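Local coordinates for protein KLLA0A11308p (Kluyveromyces lactis, PDB 6AM0) that probably takes part in mRNA decapping as a member of the EDC3 family, this chain being its N-terminal LSm domain, at residues 18-23 with 35-40; 7-12 with 55-60. One frame throughout, in Å; residues are numbered along the deposited sequence.

Contact 1 (18-23 with 35-40)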
# COMPACT_ATOMS: atom_id res chain seq x y z
N ARG D 18 -15.91 10.60 0.73
CA ARG D 18 -14.71 10.54 -0.12
C ARG D 18 -14.88 11.39 -1.37
O ARG D 18 -15.93 11.34 -2.03
CB ARG D 18 -14.45 9.08 -0.53
CG ARG D 18 -14.43 8.19 0.70
CD ARG D 18 -14.21 6.69 0.50
NE ARG D 18 -14.23 6.05 1.81
CZ ARG D 18 -13.88 4.80 2.05
NH1 ARG D 18 -13.93 4.32 3.28
NH2 ARG D 18 -13.46 4.04 1.05
N ILE D 19 -13.85 12.16 -1.69
CA ILE D 19 -13.82 13.00 -2.89
C ILE D 19 -12.71 12.46 -3.77
O ILE D 19 -11.61 12.17 -3.28
CB ILE D 19 -13.59 14.49 -2.57
CG1 ILE D 19 -14.61 15.01 -1.54
CG2 ILE D 19 -13.62 15.32 -3.84
CD1 ILE D 19 -16.02 14.53 -1.76
N THR D 20 -12.98 12.33 -5.06
CA THR D 20 -11.99 11.84 -6.01
C THR D 20 -11.75 12.89 -7.08
O THR D 20 -12.71 13.49 -7.59
CB THR D 20 -12.46 10.53 -6.68
OG1 THR D 20 -12.90 9.60 -5.69
CG2 THR D 20 -11.34 9.91 -7.49
N GLY D 21 -10.49 13.11 -7.43
CA GLY D 21 -10.19 14.12 -8.44
C GLY D 21 -8.73 14.09 -8.83
O GLY D 21 -7.92 13.35 -8.27
N THR D 22 -8.41 14.92 -9.83
CA THR D 22 -7.04 15.01 -10.34
C THR D 22 -6.32 16.18 -9.68
O THR D 22 -6.88 17.28 -9.57
CB THR D 22 -7.03 15.16 -11.86
OG1 THR D 22 -7.64 16.40 -12.24
CG2 THR D 22 -7.81 14.02 -12.50
N LEU D 23 -5.09 15.95 -9.23
CA LEU D 23 -4.36 16.96 -8.47
C LEU D 23 -3.91 18.09 -9.38
O LEU D 23 -3.13 17.88 -10.32
CB LEU D 23 -3.17 16.32 -7.75
CG LEU D 23 -2.10 17.24 -7.15
CD1 LEU D 23 -2.73 18.25 -6.23
CD2 LEU D 23 -1.08 16.42 -6.39
N ASP D 35 -12.12 18.09 -11.85
CA ASP D 35 -13.15 17.09 -12.14
C ASP D 35 -13.43 16.19 -10.93
O ASP D 35 -13.54 14.97 -11.04
CB ASP D 35 -12.83 16.29 -13.41
CG ASP D 35 -11.54 15.48 -13.34
OD1 ASP D 35 -11.36 14.68 -12.40
OD2 ASP D 35 -10.70 15.66 -14.24
N ALA D 36 -13.59 16.82 -9.77
CA ALA D 36 -13.85 16.09 -8.54
C ALA D 36 -15.24 15.45 -8.55
O ALA D 36 -16.24 16.15 -8.73
CB ALA D 36 -13.69 17.01 -7.34
N VAL D 37 -15.29 14.13 -8.36
CA VAL D 37 -16.54 13.40 -8.17
C VAL D 37 -16.73 13.14 -6.68
O VAL D 37 -15.76 12.85 -5.96
CB VAL D 37 -16.56 12.09 -8.99
CG1 VAL D 37 -15.53 11.10 -8.48
CG2 VAL D 37 -17.96 11.47 -8.97
N PHE D 38 -17.97 13.25 -6.21
CA PHE D 38 -18.28 13.11 -4.79
C PHE D 38 -19.02 11.80 -4.55
O PHE D 38 -19.88 11.41 -5.35
CB PHE D 38 -19.13 14.28 -4.29
CG PHE D 38 -18.47 15.63 -4.47
CD1 PHE D 38 -17.10 15.73 -4.65
CD2 PHE D 38 -19.22 16.79 -4.45
CE1 PHE D 38 -16.50 16.96 -4.81
CE2 PHE D 38 -18.61 18.02 -4.61
CZ PHE D 38 -17.25 18.11 -4.79
N GLN D 39 -18.67 11.11 -3.46
CA GLN D 39 -19.30 9.84 -3.12
C GLN D 39 -20.81 9.98 -3.01
O GLN D 39 -21.56 9.15 -3.54
CB GLN D 39 -18.72 9.29 -1.82
CG GLN D 39 -19.20 7.88 -1.47
CD GLN D 39 -18.34 7.20 -0.43
OE1 GLN D 39 -17.51 7.83 0.21
NE2 GLN D 39 -18.54 5.89 -0.25
N ASP D 40 -21.27 11.01 -2.31
CA ASP D 40 -22.70 11.20 -2.10
C ASP D 40 -23.39 11.87 -3.28
O ASP D 40 -24.60 12.11 -3.20
CB ASP D 40 -22.94 12.01 -0.83
CG ASP D 40 -24.06 11.45 0.01
OD1 ASP D 40 -25.24 11.68 -0.33
OD2 ASP D 40 -23.76 10.78 1.02

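Contact 2 (7-12 with 55-60)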
# COMPACT_ATOMS: atom_id res chain seq x y z
N TYR D 7 -1.61 13.23 -10.74
CA TYR D 7 -1.90 12.03 -9.97
C TYR D 7 -3.38 11.96 -9.62
O TYR D 7 -4.00 12.97 -9.28
CB TYR D 7 -1.05 12.00 -8.70
CG TYR D 7 0.38 11.55 -8.92
CD1 TYR D 7 1.22 12.25 -9.78
CD2 TYR D 7 0.89 10.44 -8.27
CE1 TYR D 7 2.53 11.85 -9.99
CE2 TYR D 7 2.20 10.03 -8.48
CZ TYR D 7 3.02 10.74 -9.34
OH TYR D 7 4.32 10.35 -9.55
N GLN D 8 -3.93 10.75 -9.68
CA GLN D 8 -5.32 10.51 -9.32
C GLN D 8 -5.43 10.36 -7.81
O GLN D 8 -4.76 9.51 -7.22
CB GLN D 8 -5.83 9.26 -10.04
CG GLN D 8 -7.32 8.99 -9.96
CD GLN D 8 -8.17 10.15 -10.46
OE1 GLN D 8 -7.69 11.05 -11.15
NE2 GLN D 8 -9.46 10.11 -10.14
N ILE D 9 -6.29 11.17 -7.18
CA ILE D 9 -6.29 11.32 -5.73
C ILE D 9 -7.70 11.07 -5.19
O ILE D 9 -8.69 11.42 -5.84
CB ILE D 9 -5.80 12.72 -5.31
CG1 ILE D 9 -4.41 13.00 -5.89
CG2 ILE D 9 -5.77 12.88 -3.79
CD1 ILE D 9 -3.37 11.97 -5.52
N GLU D 10 -7.77 10.44 -4.01
CA GLU D 10 -9.01 10.23 -3.29
C GLU D 10 -8.79 10.60 -1.82
O GLU D 10 -7.85 10.12 -1.20
CB GLU D 10 -9.49 8.78 -3.42
CG GLU D 10 -10.97 8.57 -3.15
CD GLU D 10 -11.46 7.24 -3.68
OE1 GLU D 10 -10.66 6.51 -4.31
OE2 GLU D 10 -12.66 6.92 -3.48
N ILE D 11 -9.66 11.46 -1.29
CA ILE D 11 -9.52 12.03 0.04
C ILE D 11 -10.81 11.75 0.82
O ILE D 11 -11.85 11.44 0.25
CB ILE D 11 -9.21 13.55 0.00
CG1 ILE D 11 -10.33 14.34 -0.68
CG2 ILE D 11 -7.89 13.80 -0.71
CD1 ILE D 11 -11.29 15.03 0.27
N GLU D 12 -10.72 11.89 2.14
CA GLU D 12 -11.84 11.57 3.01
C GLU D 12 -12.07 12.71 3.99
O GLU D 12 -11.12 13.36 4.41
CB GLU D 12 -11.59 10.29 3.81
CG GLU D 12 -11.30 9.06 2.97
CD GLU D 12 -11.26 7.80 3.81
OE1 GLU D 12 -11.47 7.89 5.04
OE2 GLU D 12 -11.13 6.71 3.21
N TYR D 55 -9.03 14.02 6.78
CA TYR D 55 -8.77 12.96 7.75
C TYR D 55 -7.92 11.83 7.19
O TYR D 55 -7.18 11.19 7.95
CB TYR D 55 -10.08 12.40 8.29
CG TYR D 55 -10.75 13.33 9.28
CD1 TYR D 55 -11.52 14.40 8.85
CD2 TYR D 55 -10.59 13.16 10.65
CE1 TYR D 55 -12.12 15.27 9.75
CE2 TYR D 55 -11.19 14.01 11.56
CZ TYR D 55 -11.95 15.06 11.10
OH TYR D 55 -12.55 15.91 12.00
N ASP D 56 -7.98 11.56 5.88
CA ASP D 56 -7.03 10.66 5.26
C ASP D 56 -7.04 10.90 3.75
O ASP D 56 -8.03 11.37 3.19
CB ASP D 56 -7.35 9.19 5.57
CG ASP D 56 -6.25 8.22 5.14
OD1 ASP D 56 -5.54 8.50 4.16
OD2 ASP D 56 -6.10 7.17 5.80
N LEU D 57 -5.91 10.57 3.12
CA LEU D 57 -5.71 10.75 1.68
C LEU D 57 -5.01 9.51 1.14
O LEU D 57 -4.07 9.00 1.76
CB LEU D 57 -4.89 12.02 1.41
CG LEU D 57 -4.34 12.33 0.01
CD1 LEU D 57 -4.33 13.83 -0.20
CD2 LEU D 57 -2.94 11.77 -0.18
N LYS D 58 -5.44 9.05 -0.04
CA LYS D 58 -4.76 7.93 -0.69
C LYS D 58 -4.82 8.16 -2.20
O LYS D 58 -5.69 8.88 -2.70
CB LYS D 58 -5.36 6.59 -0.25
CG LYS D 58 -4.38 5.43 -0.26
CD LYS D 58 -5.03 4.09 -0.54
CE LYS D 58 -3.98 3.01 -0.79
NZ LYS D 58 -4.60 1.66 -0.91
N VAL D 59 -3.88 7.54 -2.92
CA VAL D 59 -3.66 7.80 -4.34
C VAL D 59 -3.98 6.55 -5.15
O VAL D 59 -3.65 5.43 -4.73
CB VAL D 59 -2.21 8.28 -4.60
CG1 VAL D 59 -1.23 7.25 -4.10
CG2 VAL D 59 -1.98 8.54 -6.07
N LEU D 60 -4.62 6.74 -6.30
CA LEU D 60 -5.10 5.64 -7.13
C LEU D 60 -4.29 5.45 -8.41
O LEU D 60 -3.79 4.35 -8.66
CB LEU D 60 -6.57 5.87 -7.49
CG LEU D 60 -7.56 6.25 -6.39
CD1 LEU D 60 -8.93 6.53 -7.00
CD2 LEU D 60 -7.64 5.16 -5.34

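Contact 1 (18-23 with 35-40)
Strand 18-23 and strand 36-38 run antiparallel, their axes 4.5 Å apart at closest and 169° between their directions. Thr20 and Val37 form a hydrogen-bonded pair. Thr20 N reaches Val37 O at 3.0 Å in a nearly straight bond, and Val37 N returns to Thr20 O at 2.8 Å. Beyond the strand end, Gln39 N binds Arg18 O at 3.1 Å. Ile19 faces Phe38 as a non-hydrogen-bonded pair. Both branches of Ile19 are used: CD1 meets Phe38 CD1, and CG2 lies 3.5 Å from Phe38 CE1. Ile19 CG2 packs on Ala36 CB at 3.9 Å. On the other face Thr20 and Val37 lie side by side, with Thr20 CB 3.6 Å from Val37 CG1. Gln39 runs alongside Arg18. Its CG stands opposite the backbone N (chi1 -173°) and the chain is extended, bringing OE1 to Arg18 N, a weak bond. The Arg18 guanidinium makes a cation-pi contact with Tyr55 of the second subunit. At the far end the Asp35 carboxylate crosses Thr22 at about a right angle, Asp35 OD1 against Thr22 CG2, while Thr22 OG1 is hydrogen-bonded to Thr34 O. Such antiparallel pairing in a strongly curved sheet is characteristic of the Sm fold.

Contact 2 (7-12 with 55-60)
Ile9 and Ile11 of strand 8-12 face Val59 and Leu57 of strand 56-59, an antiparallel pairing that joins the first and last strands of the Sm fold. The backbone ladder is regular at its middle. Glu10 N binds Lys58 O and Lys58 N binds Glu10 O, both at 2.9 Å. Leu60 N continues it to Gln8 O. The apolar contacts lie on the face of Ile9 and Ile11. With CG1 beside the backbone N (chi1 -56°) and CG2 anti to it, Ile9 CD1 meets Val59 CG2 at 3.7 Å and Ile9 CG2 reaches Leu57 CD1 at 4.0 Å. Ile11 CG2 touches the same Leu57 CD1 at 3.6 Å. An alanine in place of Ile9 would remove both branches and is likely to open a gap beside Val59 and Leu57. Charged groups occupy the other face. Asp56 OD1 makes a salt bridge to a basic side chain of another protein, and Glu12 OE1 makes one to Arg18 of the second subunit. Glu10, extended, brings OE1 to the methyls of Leu60, nearest CD1. At the Tyr7 end of the pairing, Val59 CG2 comes to the edge of the Tyr7 ring, near its plane, 4.1 Å from Tyr7 CD2.

How the contacts relate
Both contacts belong to one curved antiparallel sheet. Strands 8-12 and 18-26 are neighbours in it, and probable hydrogen bonds from Ile11 N to Ile19 O and from Ile9 N to Gly21 O join contact 1 to contact 2. Their centres lie about 9 Å apart. Each is partly buried, with four buried residues. Contact 2 buries more surface between its segments, 563 against 431 Å². It packs Ile9, Ile11, Leu57 and Val59 together, with the Tyr7 ring at one end. Contact 1 sets Ile19 against the Phe38 ring and ends in exposed polar residues. Contact 2 meets another protein through seven residues and the second subunit through four; contact 1 reaches them through Leu23 and Arg18 respectively.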